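Local coordinates for protein cellulose 1,4-beta-cellobiosidase (Thermobifida fusca, PDB 4JJJ) that probably releases cellobiose from cellulose chains, this piece being the glycosyl hydrolase family 48 catalytic part of a longer multidomain enzyme, at residues Val29-Val34 and Gly45-Glu51; Glu133-Tyr138 and Asp344-Gly348; His147-Val152 and Pro169-Tyr175. The protein carries 1 engineered substitution. All blocks are in the same frame, centred on the assembly; numbering follows the deposited sequence. Where two conformers were deposited one is given.

Overall arrangement
Contacts 1 and 3 share one four-stranded antiparallel sheet, while contact 2 stands apart at the surface. Strand 47-49 of contact 1 neighbours strand 149-151 of contact 3, which pairs on its other side with strand 170-173. The centres of contacts 1 and 3 lie about 10 Å apart, and T48 O meets L150 N at 2.9 Å, a probable hydrogen bond. Contact 2 is centred about 32 Å from contact 1 and about 28 Å from contact 3. Along the chain contact 1 closes first, and contact 3 is then nested within the long loop that contact 2 closes. The two buried contacts both line glycan pockets, whereas the surface one carries a sodium ion.

Contact 1. Residues Val29-Val34 and Gly45-Glu51; sequences VPYHSV and GHQTTSE. With ZN (zinc ion), chain B; BGC (beta-D-glucopyranose), chain C.
Y31 and H46 form a face-to-face stack: the ring centroids are 3.6 Å apart and the planes differ by 8°, so the imidazole covers the phenol ring almost in parallel. Y31 reaches this position with CG opposite its own carbonyl carbon (chi1 -64°). The imidazole is also held through both nitrogens. Its ND1 binds the zinc ion at 2.1 Å, and the other nitrogen, NE2, donates to V34 O at 2.8 Å, from above that carbonyl's plane; V34 O itself lies 22° out of the ring plane. D153 ties the pair together, since it is a zinc ligand through one carboxylate oxygen and hydrogen-bonded to Y31 OH through the other. A leucine here would lack both the flat ring and the hydroxyl, and is likely to leave one face of the H46 imidazole poorly covered and D153 OD1 without that partner.

Two backbone bonds fix the loop beside this stack. H32 N donates to Q47 O at 2.9 Å and S33 N to G45 O at 3.0 Å, the latter directed at a lone pair.

Beyond them H32 and E51 face the same sugar. The H32 ring presents its edge, with CE1 3.4 Å from O2 of the glucose of chain C, while its NE2 is bonded to E40. E51, extended beyond CG, takes hydrogen bonds from that glucose's O3 at OE1 (2.5 Å) and O4 at OE2 (2.6 Å). Water 1 ties E51 OE1 to H32 ND1 and to OG1 of T49, the N-cap of helix 50-67.

E51 is the predicted proton donor, and here both its oxygens are occupied by sugar hydroxyls. The chemistry thus divides in two: a zinc site that pins the loop through H46, and a sugar grip by E51, with E40 and W621 as further hydrogen-bonding partners.

Contact 2. Residues Glu133-Tyr138 and Asp344-Gly348; sequences ELSSTY and DSPTG. With NA (sodium ion), chain I.
T137 lays its side chain over the backbone of S345, with OG1 3.4 Å from S345 CA and CG2 3.8 Å from D344 CB. OG1 stands opposite its own carbonyl carbon (chi1 -61°), which also lets it donate to E133 O at 2.7 Å. That oxygen is met from the opposite face of its plane by T137 N, so two bonds hold it. The methyl CG2 meanwhile rests over the centre of the Y138 ring.

One turn back, E133 is modelled in two conformers, so its grip is less certain. In one, OE2 accepts from T347 N at 2.9 Å and from T347 OG1 at 3.0 Å, and OE1 forms a salt bridge with R264. OE2 receives the hydroxyl on its syn lone pair, while T347 N comes from the same syn side but out of the carboxylate plane. K290 is a further partner of T347 OG1.

At the other end D344 OD2 binds the sodium ion at 2.2 Å, a site shared with D254. Water 5 bridges Y138 OH and D344 N, and water 4 joins T137 O to D344 OD2.

The last turns of helix 131-138 are thereby fastened to the loop between helices 329-337 and 348-365. Helix 250-263 joins both through D261, which bonds Y138 OH and S345 OG.

Contact 3. Residues His147-Val152 and Pro169-Tyr175; sequences HWLLDV and PAYINTY. With BGC (beta-D-glucopyranose), chain D; BGC (beta-D-glucopyranose), chain E.
W148 and N173 meet indole edge to amide, where both residues also touch the bound glucan. From W148 CB outward, the side chain leaves the backbone at an unusual, poorly staggered chi1 of 92°. CB lies 3.7 Å from C6 of the glucose of chain D. The ring then runs beneath that sugar, CD2 coming 3.5 Å from its C5, while L149 CB covers the centre of the opposite face. Along the edge, NE1 donates to N173 OD1 at 2.9 Å, with the acceptor close to the indole plane; the amide plane stands 78° from it. Farther out, CZ2 faces T174 OG1 at 3.7 Å, and CH2 at the tip reaches CE2 of Y175, 3.8 Å away, at the edge of the tyrosine ring.

N173 uses both ends of its amide. OD1 also accepts from O2 of the glucose of chain E, and ND2 donates to O3 of that sugar at 2.9 Å. The tryptophan NH therefore helps fix the rotation of the amide that holds the next glucose unit.

Behind the pocket the strands are joined in antiparallel register. D151 and A170 form a hydrogen-bonded pair, and L150 and Y171 the adjacent non-hydrogen-bonded one, where L150 CD2 sits over the tyrosine ring, 3.9 Å from its centroid. H147 NE2 adds a nearly straight bond to I172 O, 2.7 Å long with an angle of 171° at the hydrogen.

A tryptophan face against a glucose ring is the classic sugar-binding platform of cellulases; here the N173 amide adds hydrogen bonds to the next unit, and the two residues sit at adjoining ends of the inner strands of the sheet, 149-151 and 170-173.

Contact 1. Residues Val29-Val34 and Gly45-Glu51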
loop_
_atom_site.group_PDB
_atom_site.type_symbol
_atom_site.label_atom_id
_atom_site.label_comp_id
_atom_site.label_asym_id
_atom_site.label_seq_id
_atom_site.Cartn_x
_atom_site.Cartn_y
_atom_site.Cartn_z
ATOM N N VAL A 29 -3.133 -18.191 -3.514
ATOM C CA VAL A 29 -2.788 -16.813 -3.875
ATOM C C VAL A 29 -4.092 -16.025 -4.031
ATOM O O VAL A 29 -4.916 -16.300 -4.910
ATOM C CB VAL A 29 -1.962 -16.764 -5.169
ATOM C CG1 VAL A 29 -1.639 -15.289 -5.592
ATOM C CG2 VAL A 29 -0.697 -17.529 -5.024
ATOM N N PRO A 30 -4.322 -15.042 -3.151
ATOM C CA PRO A 30 -5.563 -14.274 -3.259
ATOM C C PRO A 30 -5.539 -13.331 -4.441
ATOM O O PRO A 30 -4.478 -12.813 -4.784
ATOM C CB PRO A 30 -5.597 -13.424 -1.976
ATOM C CG PRO A 30 -4.142 -13.229 -1.653
ATOM C CD PRO A 30 -3.518 -14.605 -2.009
ATOM N N TYR A 31 -6.674 -13.124 -5.058
ATOM C CA TYR A 31 -6.846 -12.074 -6.051
ATOM C C TYR A 31 -7.129 -10.783 -5.353
ATOM O O TYR A 31 -7.590 -10.754 -4.233
ATOM C CB TYR A 31 -8.037 -12.424 -6.934
ATOM C CG TYR A 31 -7.929 -13.684 -7.798
ATOM C CD1 TYR A 31 -6.874 -13.858 -8.714
ATOM C CD2 TYR A 31 -8.908 -14.632 -7.756
ATOM C CE1 TYR A 31 -6.844 -14.940 -9.572
ATOM C CE2 TYR A 31 -8.852 -15.724 -8.596
ATOM C CZ TYR A 31 -7.823 -15.847 -9.466
ATOM O OH TYR A 31 -7.793 -16.965 -10.346
ATOM N N HIS A 32 -6.952 -9.662 -6.080
ATOM C CA HIS A 32 -7.385 -8.346 -5.577
ATOM C C HIS A 32 -8.882 -8.366 -5.265
ATOM O O HIS A 32 -9.349 -7.905 -4.253
ATOM C CB HIS A 32 -7.027 -7.250 -6.554
ATOM C CG HIS A 32 -7.563 -5.913 -6.110
ATOM N ND1 HIS A 32 -6.991 -5.198 -5.070
ATOM C CD2 HIS A 32 -8.578 -5.156 -6.583
ATOM C CE1 HIS A 32 -7.651 -4.080 -4.906
ATOM N NE2 HIS A 32 -8.603 -3.998 -5.826
ATOM N N SER A 33 -9.621 -8.981 -6.189
ATOM C CA SER A 33 -11.097 -9.113 -6.043
ATOM C C SER A 33 -11.619 -10.280 -6.819
ATOM O O SER A 33 -11.021 -10.766 -7.761
ATOM C CB SER A 33 -11.827 -7.823 -6.483
ATOM O OG SER A 33 -11.468 -7.502 -7.793
ATOM N N VAL A 34 -12.811 -10.723 -6.435
ATOM C CA VAL A 34 -13.467 -11.800 -7.151
ATOM C C VAL A 34 -13.777 -11.384 -8.598
ATOM O O VAL A 34 -13.444 -12.143 -9.574
ATOM C CB VAL A 34 -14.749 -12.255 -6.412
ATOM C CG1 VAL A 34 -15.542 -13.185 -7.302
ATOM C CG2 VAL A 34 -14.454 -12.930 -5.105
ATOM N N GLY A 45 -8.769 -7.123 -11.641
ATOM C CA GLY A 45 -9.181 -7.810 -10.405
ATOM C C GLY A 45 -8.366 -8.998 -10.080
ATOM O O GLY A 45 -8.339 -9.420 -8.918
ATOM N N HIS A 46 -7.803 -9.692 -11.096
ATOM C CA HIS A 46 -7.038 -10.861 -10.822
ATOM C C HIS A 46 -5.542 -10.640 -10.988
ATOM O O HIS A 46 -4.765 -11.582 -10.946
ATOM C CB HIS A 46 -7.507 -12.027 -11.679
ATOM C CG HIS A 46 -8.864 -12.531 -11.295
ATOM N ND1 HIS A 46 -9.493 -13.619 -11.875
ATOM C CD2 HIS A 46 -9.717 -12.079 -10.350
ATOM C CE1 HIS A 46 -10.671 -13.794 -11.301
ATOM N NE2 HIS A 46 -10.816 -12.890 -10.354
ATOM N N GLN A 47 -5.121 -9.356 -10.896
ATOM C CA GLN A 47 -3.881 -9.090 -10.312
ATOM C C GLN A 47 -4.008 -9.399 -8.853
ATOM O O GLN A 47 -5.095 -9.544 -8.365
ATOM C CB GLN A 47 -3.485 -7.613 -10.506
ATOM C CG GLN A 47 -3.117 -7.301 -11.965
ATOM C CD GLN A 47 -3.027 -5.849 -12.275
ATOM O OE1 GLN A 47 -3.572 -4.988 -11.563
ATOM N NE2 GLN A 47 -2.363 -5.506 -13.385
ATOM N N THR A 48 -2.936 -9.385 -8.109
ATOM C CA THR A 48 -2.981 -9.277 -6.677
ATOM C C THR A 48 -1.787 -8.468 -6.184
ATOM O O THR A 48 -0.968 -7.936 -6.941
ATOM C CB THR A 48 -3.015 -10.623 -5.948
ATOM O OG1 THR A 48 -3.599 -10.380 -4.630
ATOM C CG2 THR A 48 -1.731 -11.358 -5.840
ATOM N N THR A 49 -1.759 -8.306 -4.888
ATOM C CA THR A 49 -0.952 -7.289 -4.239
ATOM C C THR A 49 -0.349 -7.807 -2.981
ATOM O O THR A 49 -0.902 -8.744 -2.327
ATOM C CB THR A 49 -1.796 -6.049 -3.829
ATOM O OG1 THR A 49 -2.868 -6.462 -2.996
ATOM C CG2 THR A 49 -2.361 -5.412 -5.093
ATOM N N SER A 50 0.713 -7.179 -2.548
ATOM C CA SER A 50 1.263 -7.478 -1.256
ATOM C C SER A 50 0.238 -7.078 -0.176
ATOM O O SER A 50 0.168 -7.711 0.910
ATOM C CB SER A 50 2.663 -6.887 -1.062
ATOM O OG SER A 50 2.600 -5.497 -1.147
ATOM N N GLU A 51 -0.570 -6.075 -0.428
ATOM C CA GLU A 51 -1.664 -5.769 0.404
ATOM C C GLU A 51 -2.530 -7.012 0.648
ATOM O O GLU A 51 -2.915 -7.316 1.765
ATOM C CB GLU A 51 -2.454 -4.600 -0.230
ATOM C CG GLU A 51 -3.866 -4.397 0.298
ATOM C CD GLU A 51 -4.515 -3.276 -0.461
ATOM O OE1 GLU A 51 -5.277 -3.552 -1.414
ATOM O OE2 GLU A 51 -4.176 -2.074 -0.169
HETATM ZN ZN ZN B . -8.851 -14.516 -13.677
HETATM C C2 BGC C . -7.754 -0.258 -3.256
HETATM C C3 BGC C . -6.545 -0.631 -2.401
HETATM C C4 BGC C . -5.618 0.605 -2.209
HETATM C C5 BGC C . -6.409 1.869 -1.791
HETATM C C6 BGC C . -5.510 3.083 -1.792
HETATM C C1 BGC C . -8.468 0.968 -2.720
HETATM O O2 BGC C . -8.686 -1.332 -3.259
HETATM O O3 BGC C . -5.870 -1.729 -3.062
HETATM O O4 BGC C . -4.619 0.270 -1.225
HETATM O O5 BGC C . -7.500 2.035 -2.705
HETATM O O6 BGC C . -4.925 3.281 -3.065
HETATM O O HOH W 1 -5.345 -5.807 -2.926
HETATM O O HOH W 2 -10.743 -15.434 -14.182
HETATM O O HOH W 3 -8.450 -13.260 -15.285
#

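Contact 2. Residues Glu133-Tyr138 and Asp344-Gly348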
loop_
_atom_site.group_PDB
_atom_site.type_symbol
_atom_site.label_atom_id
_atom_site.label_comp_id
_atom_site.label_asym_id
_atom_site.label_seq_id
_atom_site.Cartn_x
_atom_site.Cartn_y
_atom_site.Cartn_z
ATOM N N GLU A 133 24.798 -4.362 6.904
ATOM C CA GLU A 133 24.284 -4.899 8.152
ATOM C C GLU A 133 23.248 -6.005 7.954
ATOM O O GLU A 133 23.200 -7.041 8.667
ATOM C CB GLU A 133 23.639 -3.778 9.001
ATOM C CG GLU A 133 22.799 -4.293 10.131
ATOM C CD GLU A 133 22.212 -3.123 10.930
ATOM O OE1 GLU A 133 21.454 -2.447 10.289
ATOM O OE2 GLU A 133 22.521 -2.942 12.146
ATOM N N LEU A 134 22.346 -5.788 6.996
ATOM C CA LEU A 134 21.370 -6.864 6.632
ATOM C C LEU A 134 22.082 -8.131 6.116
ATOM O O LEU A 134 21.657 -9.211 6.456
ATOM C CB LEU A 134 20.325 -6.332 5.631
ATOM C CG LEU A 134 19.415 -5.247 6.272
ATOM C CD1 LEU A 134 18.716 -4.454 5.186
ATOM C CD2 LEU A 134 18.414 -5.798 7.221
ATOM N N SER A 135 23.091 -7.944 5.284
ATOM C CA SER A 135 23.834 -9.078 4.747
ATOM C C SER A 135 24.525 -9.823 5.887
ATOM O O SER A 135 24.484 -11.049 5.927
ATOM C CB SER A 135 24.860 -8.616 3.718
ATOM O OG SER A 135 25.762 -9.695 3.498
ATOM N N SER A 136 25.138 -9.099 6.807
ATOM C CA SER A 136 25.789 -9.703 7.960
ATOM C C SER A 136 24.826 -10.341 8.909
ATOM O O SER A 136 25.184 -11.281 9.621
ATOM C CB SER A 136 26.660 -8.683 8.697
ATOM O OG SER A 136 27.701 -8.196 7.876
ATOM N N THR A 137 23.565 -9.850 8.969
ATOM C CA THR A 137 22.635 -10.418 9.872
ATOM C C THR A 137 22.000 -11.732 9.305
ATOM O O THR A 137 21.606 -12.661 10.089
ATOM C CB THR A 137 21.518 -9.365 10.258
ATOM O OG1 THR A 137 22.198 -8.269 10.881
ATOM C CG2 THR A 137 20.410 -9.929 11.108
ATOM N N TYR A 138 21.683 -11.714 8.008
ATOM C CA TYR A 138 20.870 -12.756 7.407
ATOM C C TYR A 138 21.633 -13.751 6.524
ATOM O O TYR A 138 21.054 -14.753 6.087
ATOM C CB TYR A 138 19.653 -12.131 6.686
ATOM C CG TYR A 138 18.760 -11.407 7.714
ATOM C CD1 TYR A 138 18.078 -12.133 8.667
ATOM C CD2 TYR A 138 18.688 -10.048 7.788
ATOM C CE1 TYR A 138 17.298 -11.504 9.643
ATOM C CE2 TYR A 138 17.862 -9.406 8.700
ATOM C CZ TYR A 138 17.258 -10.128 9.666
ATOM O OH TYR A 138 16.486 -9.519 10.637
ATOM N N ASP A 344 16.835 -8.804 14.449
ATOM C CA ASP A 344 18.143 -9.313 14.824
ATOM C C ASP A 344 19.312 -8.454 14.454
ATOM O O ASP A 344 20.428 -8.647 14.967
ATOM C CB ASP A 344 18.316 -10.693 14.169
ATOM C CG ASP A 344 17.467 -11.803 14.771
ATOM O OD1 ASP A 344 16.884 -11.631 15.864
ATOM O OD2 ASP A 344 17.432 -12.881 14.069
ATOM N N SER A 345 19.150 -7.522 13.546
ATOM C CA SER A 345 20.288 -6.662 13.156
ATOM C C SER A 345 20.733 -5.782 14.357
ATOM O O SER A 345 19.932 -5.391 15.205
ATOM C CB SER A 345 19.845 -5.820 11.976
ATOM O OG SER A 345 18.888 -4.943 12.450
ATOM N N PRO A 346 21.985 -5.436 14.398
ATOM C CA PRO A 346 22.430 -4.689 15.584
ATOM C C PRO A 346 21.742 -3.313 15.781
ATOM O O PRO A 346 21.641 -2.927 16.942
ATOM C CB PRO A 346 23.925 -4.511 15.295
ATOM C CG PRO A 346 24.247 -5.887 14.634
ATOM C CD PRO A 346 23.123 -5.936 13.598
ATOM N N THR A 347 21.274 -2.680 14.721
ATOM C CA THR A 347 20.594 -1.380 14.874
ATOM C C THR A 347 19.089 -1.365 14.525
ATOM O O THR A 347 18.442 -0.304 14.595
ATOM C CB THR A 347 21.305 -0.279 14.159
ATOM O OG1 THR A 347 21.156 -0.357 12.728
ATOM C CG2 THR A 347 22.753 -0.171 14.650
ATOM N N GLY A 348 18.520 -2.517 14.176
ATOM C CA GLY A 348 17.122 -2.590 13.781
ATOM C C GLY A 348 16.176 -2.117 14.866
ATOM O O GLY A 348 15.208 -1.434 14.590
HETATM NA NA NA I . 16.177 -14.414 13.004
HETATM O O HOH W 4 19.410 -13.592 12.212
HETATM O O HOH W 5 15.202 -10.535 12.717
HETATM O O HOH W 6 16.090 -14.720 15.144
HETATM O O HOH W 7 16.339 -16.434 12.718
HETATM O O HOH W 8 14.601 -13.194 11.829
HETATM O O HOH W 9 14.739 -14.181 10.672
#

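Contact 3. Residues His147-Val152 and Pro169-Tyr175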
loop_
_atom_site.group_PDB
_atom_site.type_symbol
_atom_site.label_atom_id
_atom_site.label_comp_id
_atom_site.label_asym_id
_atom_site.label_seq_id
_atom_site.Cartn_x
_atom_site.Cartn_y
_atom_site.Cartn_z
ATOM N N HIS A 147 7.271 -7.816 -3.148
ATOM C CA HIS A 147 6.986 -6.955 -4.283
ATOM C C HIS A 147 5.489 -6.623 -4.290
ATOM O O HIS A 147 4.671 -7.352 -3.748
ATOM C CB HIS A 147 7.399 -7.627 -5.574
ATOM C CG HIS A 147 7.033 -6.864 -6.806
ATOM N ND1 HIS A 147 7.568 -5.648 -7.128
ATOM C CD2 HIS A 147 6.112 -7.125 -7.774
ATOM C CE1 HIS A 147 7.037 -5.187 -8.229
ATOM N NE2 HIS A 147 6.161 -6.066 -8.665
ATOM N N TRP A 148 5.106 -5.484 -4.881
ATOM C CA TRP A 148 3.752 -5.004 -4.609
ATOM C C TRP A 148 2.635 -5.624 -5.441
ATOM O O TRP A 148 1.479 -5.552 -5.001
ATOM C CB TRP A 148 3.689 -3.460 -4.692
ATOM C CG TRP A 148 3.313 -2.879 -6.029
ATOM C CD1 TRP A 148 4.122 -2.628 -7.132
ATOM C CD2 TRP A 148 1.992 -2.434 -6.425
ATOM N NE1 TRP A 148 3.369 -2.080 -8.110
ATOM C CE2 TRP A 148 2.072 -1.960 -7.744
ATOM C CE3 TRP A 148 0.741 -2.422 -5.788
ATOM C CZ2 TRP A 148 0.971 -1.408 -8.394
ATOM C CZ3 TRP A 148 -0.367 -1.864 -6.449
ATOM C CH2 TRP A 148 -0.236 -1.359 -7.747
ATOM N N LEU A 149 2.957 -6.097 -6.618
ATOM C CA LEU A 149 1.912 -6.406 -7.652
ATOM C C LEU A 149 2.308 -7.640 -8.446
ATOM O O LEU A 149 3.461 -7.792 -8.977
ATOM C CB LEU A 149 1.812 -5.297 -8.700
ATOM C CG LEU A 149 0.624 -5.297 -9.635
ATOM C CD1 LEU A 149 -0.707 -5.156 -8.959
ATOM C CD2 LEU A 149 0.905 -4.289 -10.708
ATOM N N LEU A 150 1.362 -8.599 -8.480
ATOM C CA LEU A 150 1.431 -9.814 -9.327
ATOM C C LEU A 150 0.286 -9.852 -10.279
ATOM O O LEU A 150 -0.776 -9.262 -10.036
ATOM C CB LEU A 150 1.368 -11.075 -8.502
ATOM C CG LEU A 150 2.466 -11.279 -7.435
ATOM C CD1 LEU A 150 2.090 -12.474 -6.572
ATOM C CD2 LEU A 150 3.833 -11.506 -8.059
ATOM N N ASP A 151 0.469 -10.599 -11.365
ATOM C CA ASP A 151 -0.594 -10.943 -12.284
ATOM C C ASP A 151 -0.919 -12.431 -12.084
ATOM O O ASP A 151 -0.177 -13.234 -12.565
ATOM C CB ASP A 151 -0.160 -10.647 -13.702
ATOM C CG ASP A 151 -1.198 -10.949 -14.737
ATOM O OD1 ASP A 151 -2.343 -11.394 -14.436
ATOM O OD2 ASP A 151 -0.958 -10.544 -15.951
ATOM N N VAL A 152 -1.934 -12.713 -11.287
ATOM C CA VAL A 152 -2.191 -14.096 -10.804
ATOM C C VAL A 152 -2.636 -15.083 -11.936
ATOM O O VAL A 152 -2.172 -16.185 -11.946
ATOM C CB VAL A 152 -3.205 -14.049 -9.658
ATOM C CG1 VAL A 152 -3.365 -15.507 -9.095
ATOM C CG2 VAL A 152 -2.729 -13.173 -8.537
ATOM N N PRO A 169 2.120 -16.755 -10.548
ATOM C CA PRO A 169 1.826 -15.390 -10.806
ATOM C C PRO A 169 3.010 -14.611 -11.392
ATOM O O PRO A 169 4.162 -14.814 -10.904
ATOM C CB PRO A 169 1.489 -14.865 -9.379
ATOM C CG PRO A 169 0.981 -16.072 -8.599
ATOM C CD PRO A 169 1.888 -17.124 -9.128
ATOM N N ALA A 170 2.793 -13.707 -12.350
ATOM C CA ALA A 170 3.892 -12.919 -12.901
ATOM C C ALA A 170 4.236 -11.697 -12.039
ATOM O O ALA A 170 3.297 -10.998 -11.610
ATOM C CB ALA A 170 3.589 -12.475 -14.288
ATOM N N TYR A 171 5.508 -11.386 -11.891
ATOM C CA TYR A 171 5.886 -10.108 -11.220
ATOM C C TYR A 171 5.792 -9.026 -12.214
ATOM O O TYR A 171 6.483 -9.048 -13.233
ATOM C CB TYR A 171 7.342 -10.238 -10.685
ATOM C CG TYR A 171 7.522 -11.062 -9.462
ATOM C CD1 TYR A 171 7.815 -12.448 -9.538
ATOM C CD2 TYR A 171 7.486 -10.511 -8.181
ATOM C CE1 TYR A 171 8.019 -13.203 -8.365
ATOM C CE2 TYR A 171 7.678 -11.255 -7.033
ATOM C CZ TYR A 171 7.957 -12.619 -7.114
ATOM O OH TYR A 171 8.183 -13.363 -5.943
ATOM N N ILE A 172 4.948 -8.005 -11.974
ATOM C CA ILE A 172 4.728 -6.953 -12.891
ATOM C C ILE A 172 4.733 -5.608 -12.150
ATOM O O ILE A 172 4.682 -5.565 -10.910
ATOM C CB ILE A 172 3.344 -7.106 -13.605
ATOM C CG1 ILE A 172 2.177 -7.312 -12.667
ATOM C CG2 ILE A 172 3.453 -8.325 -14.544
ATOM C CD1 ILE A 172 0.861 -6.954 -13.347
ATOM N N ASN A 173 4.745 -4.519 -12.882
ATOM C CA ASN A 173 4.640 -3.196 -12.303
ATOM C C ASN A 173 3.931 -2.307 -13.291
ATOM O O ASN A 173 3.726 -2.694 -14.465
ATOM C CB ASN A 173 6.016 -2.674 -11.864
ATOM C CG ASN A 173 5.973 -1.522 -10.947
ATOM O OD1 ASN A 173 4.994 -1.201 -10.294
ATOM N ND2 ASN A 173 7.128 -0.853 -10.875
ATOM N N THR A 174 3.451 -1.192 -12.807
ATOM C CA THR A 174 2.661 -0.237 -13.593
ATOM C C THR A 174 3.234 1.179 -13.346
ATOM O O THR A 174 3.947 1.697 -14.195
ATOM C CB THR A 174 1.201 -0.330 -13.254
ATOM O OG1 THR A 174 1.055 -0.109 -11.820
ATOM C CG2 THR A 174 0.580 -1.690 -13.649
ATOM N N TYR A 175 2.963 1.799 -12.206
ATOM C CA TYR A 175 3.432 3.170 -11.973
ATOM C C TYR A 175 4.911 3.323 -12.141
ATOM O O TYR A 175 5.710 2.627 -11.511
ATOM C CB TYR A 175 2.994 3.597 -10.539
ATOM C CG TYR A 175 1.541 3.422 -10.304
ATOM C CD1 TYR A 175 0.652 4.306 -10.787
ATOM C CD2 TYR A 175 1.104 2.341 -9.579
ATOM C CE1 TYR A 175 -0.729 4.079 -10.684
ATOM C CE2 TYR A 175 -0.255 2.077 -9.426
ATOM C CZ TYR A 175 -1.166 2.963 -9.920
ATOM O OH TYR A 175 -2.543 2.856 -9.798
HETATM C C2 BGC D . 0.929 2.471 -4.917
HETATM C C3 BGC D . 1.884 2.610 -6.103
HETATM C C4 BGC D . 3.220 2.064 -5.716
HETATM C C5 BGC D . 3.190 0.650 -5.203
HETATM C C6 BGC D . 4.544 0.100 -4.772
HETATM C C1 BGC D . 1.032 1.063 -4.402
HETATM O O1 BGC D . 0.215 0.928 -3.228
HETATM O O2 BGC D . -0.437 2.813 -5.234
HETATM O O3 BGC D . 1.996 4.030 -6.373
HETATM O O4 BGC D . 3.899 1.974 -7.018
HETATM O O5 BGC D . 2.331 0.640 -4.049
HETATM O O6 BGC D . 5.111 0.998 -3.775
HETATM C C2 BGC E . 6.026 1.607 -8.185
HETATM C C3 BGC E . 7.422 2.111 -8.254
HETATM C C4 BGC E . 7.504 3.642 -8.382
HETATM C C5 BGC E . 6.597 4.209 -7.260
HETATM C C6 BGC E . 6.670 5.729 -7.306
HETATM C C1 BGC E . 5.282 2.330 -7.075
HETATM O O2 BGC E . 6.004 0.214 -8.001
HETATM O O3 BGC E . 8.021 1.443 -9.304
HETATM O O4 BGC E . 8.845 4.121 -8.085
HETATM O O5 BGC E . 5.258 3.726 -7.312
HETATM O O6 BGC E . 5.854 6.158 -8.416
#